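Local structure of nicotinate-nucleotide pyrophosphorylase (Francisella tularensis subsp. tularensis, 3TQV) at residues B[81-86]-B[152-157]. The protein probably catalyses the decarboxylating transfer of a phosphoribosyl group to quinolinate, giving nicotinate mononucleotide, carbon dioxide and diphosphate in NAD(+) biosynthesis. Residues are numbered along the deposited sequence; the frame is centred on the assembly and turned at random.
Sequences YSDAQK and QKYAVR
Y154 reaches from its helix to D83 in the loop 81-86, and these two side chains make the direct contact. From CB, which leaves the helix at a slant to the loop, the Y154 side chain runs with CG anti to the backbone N (chi1 179°); the ring is carried outward from the helix, and its far end closes the distance. CE2, on one ring edge, lies 3.3 Å from OD2 of D83, and CZ stands 3.7 Å from that same oxygen. At the tip, OH comes within 3.2 Å of OD2 and 3.4 Å of CB of D83. OD2 lies at the ring edge, in the plane of the ring, while the two side chains cross at about a right angle and their flat groups are turned 39° apart. The Y154 hydroxyl may donate a hydrogen bond to OD2, though its one proton could also be used elsewhere.

The strongest polar partner of D83 is the backbone N of Q61, which donates to OD1; the backbone N of G60 donates to OD2. These two amides, at the start of helix 61-71, hold the carboxylate in position. D83 also occupies the second position of a type II beta turn, S82 to Q85, closed by a weak bond of 3.3 Å from Q85 N to S82 O.

In the fold, this is a small surface contact between the two parts of the subunit: the loop linking strands 76-79 and 86-87 in the N-terminal region, and helix 149-159 in the C-terminal, TIM-barrel-related region. A155 and V156 of that helix pack against T120 of the long helix 100-130, and V156 also touches I272 and T273 of helix 271-274.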
loop_
_atom_site.group_PDB
_atom_site.type_symbol
_atom_site.label_atom_id
_atom_site.label_comp_id
_atom_site.label_asym_id
_atom_site.label_seq_id
_atom_site.Cartn_x
_atom_site.Cartn_y
_atom_site.Cartn_z
ATOM N N TYR B 81 -22.313 -9.075 1.832
ATOM C CA TYR B 81 -21.286 -9.721 2.620
ATOM C C TYR B 81 -20.767 -8.714 3.629
ATOM O O TYR B 81 -20.821 -7.514 3.383
ATOM C CB TYR B 81 -20.144 -10.189 1.727
ATOM C CG TYR B 81 -20.510 -11.359 0.865
ATOM C CD1 TYR B 81 -20.238 -12.659 1.278
ATOM C CD2 TYR B 81 -21.139 -11.170 -0.360
ATOM C CE1 TYR B 81 -20.578 -13.747 0.495
ATOM C CE2 TYR B 81 -21.490 -12.250 -1.157
ATOM C CZ TYR B 81 -21.210 -13.544 -0.723
ATOM O OH TYR B 81 -21.559 -14.630 -1.504
ATOM N N SER B 82 -20.281 -9.202 4.762
ATOM C CA SER B 82 -19.685 -8.341 5.772
ATOM C C SER B 82 -18.177 -8.571 5.875
ATOM O O SER B 82 -17.648 -9.580 5.384
ATOM C CB SER B 82 -20.354 -8.567 7.131
ATOM O OG SER B 82 -20.458 -9.954 7.441
ATOM N N ASP B 83 -17.491 -7.627 6.513
ATOM C CA ASP B 83 -16.055 -7.723 6.724
ATOM C C ASP B 83 -15.667 -9.009 7.432
ATOM O O ASP B 83 -16.187 -9.311 8.501
ATOM C CB ASP B 83 -15.566 -6.547 7.557
ATOM C CG ASP B 83 -15.230 -5.337 6.719
ATOM O OD1 ASP B 83 -15.704 -5.246 5.564
ATOM O OD2 ASP B 83 -14.489 -4.473 7.222
ATOM N N ALA B 84 -14.750 -9.752 6.818
ATOM C CA ALA B 84 -14.110 -10.923 7.421
ATOM C C ALA B 84 -14.747 -12.208 6.939
ATOM O O ALA B 84 -14.525 -13.297 7.494
ATOM C CB ALA B 84 -14.084 -10.833 8.950
ATOM N N GLN B 85 -15.516 -12.053 5.867
ATOM C CA GLN B 85 -16.165 -13.154 5.177
ATOM C C GLN B 85 -15.434 -13.518 3.903
ATOM O O GLN B 85 -14.821 -12.676 3.254
ATOM C CB GLN B 85 -17.569 -12.756 4.787
ATOM C CG GLN B 85 -18.496 -12.586 5.927
ATOM C CD GLN B 85 -19.881 -12.975 5.534
ATOM O OE1 GLN B 85 -20.439 -13.923 6.076
ATOM N NE2 GLN B 85 -20.439 -12.271 4.557
ATOM N N LYS B 86 -15.518 -14.786 3.544
ATOM C CA LYS B 86 -14.969 -15.243 2.296
ATOM C C LYS B 86 -16.031 -15.020 1.222
ATOM O O LYS B 86 -17.093 -15.633 1.241
ATOM C CB LYS B 86 -14.565 -16.709 2.426
ATOM C CG LYS B 86 -14.106 -17.384 1.152
ATOM C CD LYS B 86 -14.014 -18.889 1.389
ATOM C CE LYS B 86 -13.699 -19.658 0.119
ATOM N NZ LYS B 86 -13.557 -21.127 0.363
ATOM N N GLN B 152 -4.607 -1.835 8.623
ATOM C CA GLN B 152 -3.997 -3.120 8.266
ATOM C C GLN B 152 -3.998 -4.185 9.398
ATOM O O GLN B 152 -4.081 -5.378 9.138
ATOM C CB GLN B 152 -2.590 -2.912 7.691
ATOM C CG GLN B 152 -2.599 -2.198 6.338
ATOM C CD GLN B 152 -1.402 -2.561 5.454
ATOM O OE1 GLN B 152 -1.516 -3.375 4.521
ATOM N NE2 GLN B 152 -0.252 -1.960 5.747
ATOM N N LYS B 153 -3.887 -3.753 10.646
ATOM C CA LYS B 153 -4.020 -4.666 11.773
ATOM C C LYS B 153 -5.423 -5.281 11.726
ATOM O O LYS B 153 -5.615 -6.479 11.941
ATOM C CB LYS B 153 -3.819 -3.906 13.085
ATOM C CG LYS B 153 -2.418 -3.324 13.290
ATOM C CD LYS B 153 -1.427 -4.413 13.643
ATOM C CE LYS B 153 -0.050 -3.875 13.958
ATOM N NZ LYS B 153 0.942 -4.985 14.149
ATOM N N TYR B 154 -6.400 -4.440 11.422
ATOM C CA TYR B 154 -7.771 -4.890 11.267
ATOM C C TYR B 154 -7.901 -5.887 10.096
ATOM O O TYR B 154 -8.485 -6.964 10.244
ATOM C CB TYR B 154 -8.715 -3.685 11.101
ATOM C CG TYR B 154 -10.152 -4.061 10.904
ATOM C CD1 TYR B 154 -10.883 -4.638 11.930
ATOM C CD2 TYR B 154 -10.784 -3.856 9.679
ATOM C CE1 TYR B 154 -12.196 -5.001 11.749
ATOM C CE2 TYR B 154 -12.110 -4.212 9.487
ATOM C CZ TYR B 154 -12.809 -4.789 10.528
ATOM O OH TYR B 154 -14.132 -5.154 10.352
ATOM N N ALA B 155 -7.351 -5.542 8.937
ATOM C CA ALA B 155 -7.415 -6.445 7.795
ATOM C C ALA B 155 -6.817 -7.789 8.159
ATOM O O ALA B 155 -7.359 -8.835 7.827
ATOM C CB ALA B 155 -6.686 -5.855 6.598
ATOM N N VAL B 156 -5.690 -7.762 8.844
ATOM C CA VAL B 156 -5.003 -8.999 9.154
ATOM C C VAL B 156 -5.876 -9.861 10.065
ATOM O O VAL B 156 -6.022 -11.063 9.842
ATOM C CB VAL B 156 -3.607 -8.745 9.763
ATOM C CG1 VAL B 156 -3.047 -10.017 10.336
ATOM C CG2 VAL B 156 -2.658 -8.175 8.702
ATOM N N ARG B 157 -6.470 -9.246 11.082
ATOM C CA ARG B 157 -7.441 -9.945 11.907
ATOM C C ARG B 157 -8.577 -10.472 11.035
ATOM O O ARG B 157 -8.945 -11.640 11.145
ATOM C CB ARG B 157 -7.969 -9.038 13.015
ATOM C CG ARG B 157 -7.003 -8.862 14.186
ATOM C CD ARG B 157 -6.904 -10.129 15.021
ATOM N NE ARG B 157 -8.238 -10.592 15.358
ATOM C CZ ARG B 157 -8.696 -11.813 15.107
ATOM N NH1 ARG B 157 -7.909 -12.721 14.537
ATOM N NH2 ARG B 157 -9.942 -12.125 15.443
#